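Local coordinates for protein leucyl aminopeptidase (Trypanosoma brucei brucei, PDB 5NTD) that probably removes leucine and similar residues from the N-termini of peptides, as a manganese-binding M17 family aminopeptidase that bestatin inhibits, at residues Ala14-Cys19 with Thr226-Gly231; Val287-Val292 with Lys310-Gly315. All blocks are in the same frame, centred on the assembly; numbering follows the deposited sequence.

Interaction 1 of 2, residues Ala14-Cys19 with Thr226-Gly231; sequences AFVQSC and TEIAQG
Ile228 lies against Val16 and Cys19, two residues nearly one turn apart on the opposing helix. Its own backbone aims the first side-chain bond past the partner, but CG1 stands anti to the carbonyl carbon (chi1 -72°) and carries CD1 back across the interface. That methyl lies 3.7 Å from Cys19 CB and 3.9 Å from Cys19 SG, and farther out it approaches the Phe15 ring obliquely. The Phe15 ring also takes the sulfur of Cys19 over one face: SG stands 3.4 Å above the ring plane, displaced toward the rim, so the two residues of one helix form a joint surface for Ile228.

Val16 and Ile228 run past each other in opposite directions, their CG1 atoms 4.0 Å apart. With CG1 anti to its backbone N (chi1 166°), Val16 divides its branches: CG1 touches both Ile228 and Glu227 CB, whereas CG2 lies 3.8 Å from Glu227 OE1. Glu227 crosses Val16 at about a right angle, and its extended chain brings the carboxylate along the exposed border of an otherwise apolar contact.

The axes of the two segments approach to 9.2 Å with a crossing angle of -44°, and the CA atoms of Val16 and Ile228 are the nearest pair. Helix 196-214 covers the buried side, where Leu212 meets Ile228 and Leu208 and Arg211 meet Cys19; Phe320 of helix 314-328 also packs on Ile228. The contact thus packs the N-terminal helix 6-20 against helix 222-236 of the catalytic domain.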
loop_
_atom_site.group_PDB
_atom_site.type_symbol
_atom_site.label_atom_id
_atom_site.label_comp_id
_atom_site.label_asym_id
_atom_site.label_seq_id
_atom_site.Cartn_x
_atom_site.Cartn_y
_atom_site.Cartn_z
ATOM N N ALA G 14 -37.869 19.856 -7.184
ATOM C CA ALA G 14 -38.824 19.007 -6.452
ATOM C C ALA G 14 -38.206 18.544 -5.131
ATOM O O ALA G 14 -38.847 18.481 -4.102
ATOM C CB ALA G 14 -39.234 17.837 -7.297
ATOM N N PHE G 15 -36.914 18.289 -5.163
ATOM C CA PHE G 15 -36.207 17.793 -3.960
ATOM C C PHE G 15 -36.122 18.905 -2.949
ATOM O O PHE G 15 -36.308 18.690 -1.757
ATOM C CB PHE G 15 -34.790 17.239 -4.281
ATOM C CG PHE G 15 -33.998 16.925 -3.041
ATOM C CD1 PHE G 15 -34.330 15.820 -2.270
ATOM C CD2 PHE G 15 -32.981 17.758 -2.622
ATOM C CE1 PHE G 15 -33.638 15.532 -1.110
ATOM C CE2 PHE G 15 -32.269 17.479 -1.463
ATOM C CZ PHE G 15 -32.610 16.357 -0.698
ATOM N N VAL G 16 -35.808 20.101 -3.434
ATOM C CA VAL G 16 -35.785 21.296 -2.553
ATOM C C VAL G 16 -37.129 21.392 -1.814
ATOM O O VAL G 16 -37.194 21.512 -0.585
ATOM C CB VAL G 16 -35.524 22.607 -3.331
ATOM C CG1 VAL G 16 -35.846 23.848 -2.488
ATOM C CG2 VAL G 16 -34.059 22.643 -3.739
ATOM N N GLN G 17 -38.178 21.316 -2.598
ATOM C CA GLN G 17 -39.535 21.453 -2.071
ATOM C C GLN G 17 -39.831 20.367 -1.038
ATOM O O GLN G 17 -40.403 20.648 0.015
ATOM C CB GLN G 17 -40.572 21.447 -3.200
ATOM C CG GLN G 17 -41.975 21.834 -2.706
ATOM C CD GLN G 17 -43.069 21.643 -3.744
ATOM O OE1 GLN G 17 -43.025 20.736 -4.582
ATOM N NE2 GLN G 17 -44.056 22.527 -3.715
ATOM N N SER G 18 -39.405 19.136 -1.329
ATOM C CA SER G 18 -39.612 18.003 -0.387
ATOM C C SER G 18 -38.965 18.303 0.978
ATOM O O SER G 18 -39.437 17.869 2.011
ATOM C CB SER G 18 -39.025 16.693 -0.942
ATOM O OG SER G 18 -37.590 16.662 -0.796
ATOM N N CYS G 19 -37.843 19.009 0.954
ATOM C CA CYS G 19 -37.124 19.328 2.194
ATOM C C CYS G 19 -37.771 20.520 2.905
ATOM O O CYS G 19 -37.957 20.507 4.140
ATOM C CB CYS G 19 -35.632 19.596 1.943
ATOM S SG CYS G 19 -34.758 18.122 1.341
ATOM N N THR G 226 -28.684 25.782 -0.101
ATOM C CA THR G 226 -28.955 27.208 0.040
ATOM C C THR G 226 -30.453 27.518 -0.204
ATOM O O THR G 226 -31.064 28.281 0.542
ATOM C CB THR G 226 -28.086 28.030 -0.917
ATOM O OG1 THR G 226 -26.713 27.827 -0.559
ATOM C CG2 THR G 226 -28.413 29.539 -0.816
ATOM N N GLU G 227 -30.999 26.951 -1.257
ATOM C CA GLU G 227 -32.417 27.177 -1.593
ATOM C C GLU G 227 -33.320 26.676 -0.490
ATOM O O GLU G 227 -34.348 27.280 -0.184
ATOM C CB GLU G 227 -32.824 26.504 -2.893
ATOM C CG GLU G 227 -32.307 27.231 -4.115
ATOM C CD GLU G 227 -32.549 26.417 -5.385
ATOM O OE1 GLU G 227 -33.706 25.960 -5.571
ATOM O OE2 GLU G 227 -31.597 26.218 -6.189
ATOM N N ILE G 228 -32.948 25.556 0.093
ATOM C CA ILE G 228 -33.719 24.993 1.213
ATOM C C ILE G 228 -33.726 25.959 2.397
ATOM O O ILE G 228 -34.766 26.208 3.002
ATOM C CB ILE G 228 -33.190 23.618 1.629
ATOM C CG1 ILE G 228 -33.562 22.598 0.546
ATOM C CG2 ILE G 228 -33.767 23.184 2.982
ATOM C CD1 ILE G 228 -32.717 21.342 0.576
ATOM N N ALA G 229 -32.556 26.492 2.714
ATOM C CA ALA G 229 -32.437 27.482 3.784
ATOM C C ALA G 229 -33.301 28.732 3.489
ATOM O O ALA G 229 -34.009 29.238 4.355
ATOM C CB ALA G 229 -30.997 27.889 3.985
ATOM N N GLN G 230 -33.233 29.202 2.258
ATOM C CA GLN G 230 -34.052 30.350 1.810
ATOM C C GLN G 230 -35.560 30.064 1.925
ATOM O O GLN G 230 -36.318 30.899 2.395
ATOM C CB GLN G 230 -33.708 30.729 0.378
ATOM C CG GLN G 230 -32.369 31.431 0.311
ATOM C CD GLN G 230 -31.778 31.500 -1.079
ATOM O OE1 GLN G 230 -31.938 30.593 -1.890
ATOM N NE2 GLN G 230 -31.086 32.583 -1.363
ATOM N N GLY G 231 -35.961 28.871 1.541
ATOM C CA GLY G 231 -37.349 28.430 1.673
ATOM C C GLY G 231 -37.846 28.500 3.113
ATOM O O GLY G 231 -38.948 29.004 3.395
#

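Interaction 2 of 2, residues Val287-Val292 with Lys310-Gly315; sequences VGKGIV and KHDMGG. With MN (manganese (II) ion), chain B; BES (2-(3-amino-2-hydroxy-4-phenyl-butyrylamino)-4-methyl-pentanoic acid), chain C.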
loop_
_atom_site.group_PDB
_atom_site.type_symbol
_atom_site.label_atom_id
_atom_site.label_comp_id
_atom_site.label_asym_id
_atom_site.label_seq_id
_atom_site.Cartn_x
_atom_site.Cartn_y
_atom_site.Cartn_z
ATOM N N VAL G 287 -21.861 27.593 13.657
ATOM C CA VAL G 287 -21.112 27.463 12.391
ATOM C C VAL G 287 -21.010 25.977 12.011
ATOM O O VAL G 287 -20.580 25.181 12.789
ATOM C CB VAL G 287 -19.708 28.049 12.528
ATOM C CG1 VAL G 287 -18.987 28.022 11.187
ATOM C CG2 VAL G 287 -19.788 29.475 13.030
ATOM N N GLY G 288 -21.429 25.649 10.809
ATOM C CA GLY G 288 -21.486 24.264 10.369
ATOM C C GLY G 288 -20.683 23.969 9.112
ATOM O O GLY G 288 -20.707 24.730 8.160
ATOM N N LYS G 289 -19.950 22.859 9.151
ATOM C CA LYS G 289 -19.179 22.369 7.976
ATOM C C LYS G 289 -20.199 21.789 7.014
ATOM O O LYS G 289 -20.811 20.752 7.278
ATOM C CB LYS G 289 -18.114 21.321 8.363
ATOM C CG LYS G 289 -17.361 20.715 7.180
ATOM C CD LYS G 289 -16.446 19.530 7.571
ATOM C CE LYS G 289 -15.798 18.854 6.352
ATOM N NZ LYS G 289 -15.011 17.609 6.582
ATOM N N GLY G 290 -20.371 22.468 5.900
ATOM C CA GLY G 290 -21.331 22.048 4.884
ATOM C C GLY G 290 -20.689 21.553 3.615
ATOM O O GLY G 290 -20.934 22.060 2.520
ATOM N N ILE G 291 -19.822 20.571 3.763
ATOM C CA ILE G 291 -19.123 20.000 2.591
ATOM C C ILE G 291 -20.060 18.965 2.005
ATOM O O ILE G 291 -20.155 17.836 2.487
ATOM C CB ILE G 291 -17.740 19.422 2.929
ATOM C CG1 ILE G 291 -16.835 20.543 3.463
ATOM C CG2 ILE G 291 -17.100 18.769 1.713
ATOM C CD1 ILE G 291 -16.580 21.710 2.514
ATOM N N VAL G 292 -20.755 19.370 0.962
ATOM C CA VAL G 292 -21.794 18.523 0.312
ATOM C C VAL G 292 -21.226 17.215 -0.220
ATOM O O VAL G 292 -21.916 16.207 -0.278
ATOM C CB VAL G 292 -22.535 19.264 -0.808
ATOM C CG1 VAL G 292 -23.388 20.349 -0.182
ATOM C CG2 VAL G 292 -21.579 19.863 -1.822
ATOM N N LYS G 310 -20.874 12.102 1.236
ATOM C CA LYS G 310 -22.146 12.875 1.160
ATOM C C LYS G 310 -22.601 13.268 2.575
ATOM O O LYS G 310 -23.359 14.229 2.735
ATOM C CB LYS G 310 -23.269 12.115 0.472
ATOM C CG LYS G 310 -23.820 10.965 1.294
ATOM C CD LYS G 310 -24.959 10.212 0.621
ATOM C CE LYS G 310 -25.326 8.996 1.462
ATOM N NZ LYS G 310 -26.567 8.312 1.042
ATOM N N HIS G 311 -22.108 12.533 3.580
ATOM C CA HIS G 311 -22.344 12.854 4.984
ATOM C C HIS G 311 -21.526 14.045 5.501
ATOM O O HIS G 311 -21.728 14.481 6.644
ATOM C CB HIS G 311 -22.075 11.676 5.904
ATOM C CG HIS G 311 -22.932 10.482 5.644
ATOM N ND1 HIS G 311 -22.580 9.230 6.070
ATOM C CD2 HIS G 311 -24.118 10.331 5.006
ATOM C CE1 HIS G 311 -23.497 8.352 5.695
ATOM N NE2 HIS G 311 -24.438 8.994 5.043
ATOM N N ASP G 312 -20.663 14.601 4.657
ATOM C CA ASP G 312 -19.680 15.601 5.112
ATOM C C ASP G 312 -20.303 16.983 5.327
ATOM O O ASP G 312 -19.624 17.945 5.703
ATOM C CB ASP G 312 -18.466 15.694 4.165
ATOM C CG ASP G 312 -17.192 15.979 4.887
ATOM O OD1 ASP G 312 -17.092 15.614 6.094
ATOM O OD2 ASP G 312 -16.185 16.542 4.316
ATOM N N MET G 313 -21.595 17.069 5.066
ATOM C CA MET G 313 -22.392 18.277 5.406
ATOM C C MET G 313 -23.226 18.068 6.690
ATOM O O MET G 313 -24.092 18.854 7.026
ATOM C CB MET G 313 -23.222 18.794 4.228
ATOM C CG MET G 313 -23.913 17.754 3.382
ATOM S SD MET G 313 -24.876 16.607 4.352
ATOM C CE MET G 313 -26.198 17.715 4.868
ATOM N N GLY G 314 -22.929 16.996 7.408
ATOM C CA GLY G 314 -23.680 16.625 8.612
ATOM C C GLY G 314 -23.661 17.663 9.716
ATOM O O GLY G 314 -24.614 17.815 10.448
ATOM N N GLY G 315 -22.566 18.386 9.815
ATOM C CA GLY G 315 -22.440 19.497 10.785
ATOM C C GLY G 315 -23.301 20.684 10.390
ATOM O O GLY G 315 -23.918 21.331 11.231
HETATM MN MN MN B . -14.342 16.611 4.910
HETATM N N2 BES C . -14.589 14.928 6.004
HETATM C C1 BES C . -13.349 14.263 6.399
HETATM C C6 BES C . -13.419 13.614 7.803
HETATM C C7 BES C . -14.053 12.255 7.914
HETATM C C8 BES C . -15.429 12.120 8.037
HETATM C C12 BES C . -13.271 11.109 7.954
HETATM C C9 BES C . -16.015 10.862 8.152
HETATM C C11 BES C . -13.858 9.839 8.065
HETATM C C10 BES C . -15.231 9.712 8.157
HETATM C C2 BES C . -12.238 15.332 6.314
HETATM O O2 BES C . -12.480 16.369 5.314
HETATM C C3 BES C . -10.963 14.639 5.934
HETATM O O3 BES C . -10.789 14.540 4.697
HETATM N N1 BES C . -10.200 14.288 6.981
HETATM C C4 BES C . -8.934 13.621 6.904
HETATM C C13 BES C . -7.774 14.610 6.864
HETATM C C14 BES C . -6.443 14.017 6.404
HETATM C C15 BES C . -6.466 13.125 5.169
HETATM C C16 BES C . -5.477 15.134 6.096
HETATM C C5 BES C . -8.719 12.747 8.093
HETATM O O1 BES C . -8.204 11.645 7.900
HETATM O O4 BES C . -9.042 13.140 9.217
HETATM O O HOH W 1 -20.025 18.405 8.554
#
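Gly288 packs against Gly315 with nothing but backbone between them: its CA lies 3.9 Å from Gly315 O. With a glycine on both sides, the strand and the first turn of helix 314-328 meet here through backbone alone and can therefore lie close together.

Lys289 follows, extended throughout, with CG anti to its backbone N (chi1 176°), and crosses the Asp312 side chain at a slant on its way to the metal. NZ binds the manganese ion at 2.1 Å and Asp312 OD2 binds it at 1.9 Å. The lysine's carbonyl faces the opposite segment, where a water donates to Lys289 O and accepts from Gly315 N, 2.8 Å from each. Met313 CA adds a CA-H...O contact to the same oxygen, with an angle of 146° at the hydrogen.

At Gly290 the CA atoms come closest, its own lying opposite that of Met313. Ile291 N then gives a weak bond to Asp312 O, long at 3.3 Å and bent to 135°. The Ile291 side chain runs beside that of Asp312, pointing the same way, and brings CG2 to 3.5 Å from OD2. At Val292, where the chain turns a corner, CA meets Met313 CG.

Bestatin fills the coordination of this manganese through N2 and O2, with Asp294 and Glu373 as the other protein ligands. Asp312 OD1 lies 2.6 Å from bestatin N2 and is hydrogen-bonded to Thr401, which would steady the carboxylate's rotation. The metal thus holds both the amino nitrogen and the hydroxyl oxygen of bestatin, consistent with the site receiving a peptide's N-terminus in M17 enzymes.

How the interactions relate
Interaction 1 closes at 226-231 before interaction 2 opens at 287-292, so the two follow each other in series. Their centres are 16 Å apart and their nearest atoms about 8 Å, without touching. The evidence for a shared core is in the surrounding helices: helix 196-214 sends Leu212 to both contacts, and helix 314-328, which starts within interaction 2, carries Phe320 to interaction 1. Interaction 1 lies farther from the chain centre, about 17 Å against 10 Å, and joins two helices; interaction 2 lies at strand 283-291 of the catalytic sheet. One packs the N-terminal helix on the catalytic domain, the other builds part of its metal site.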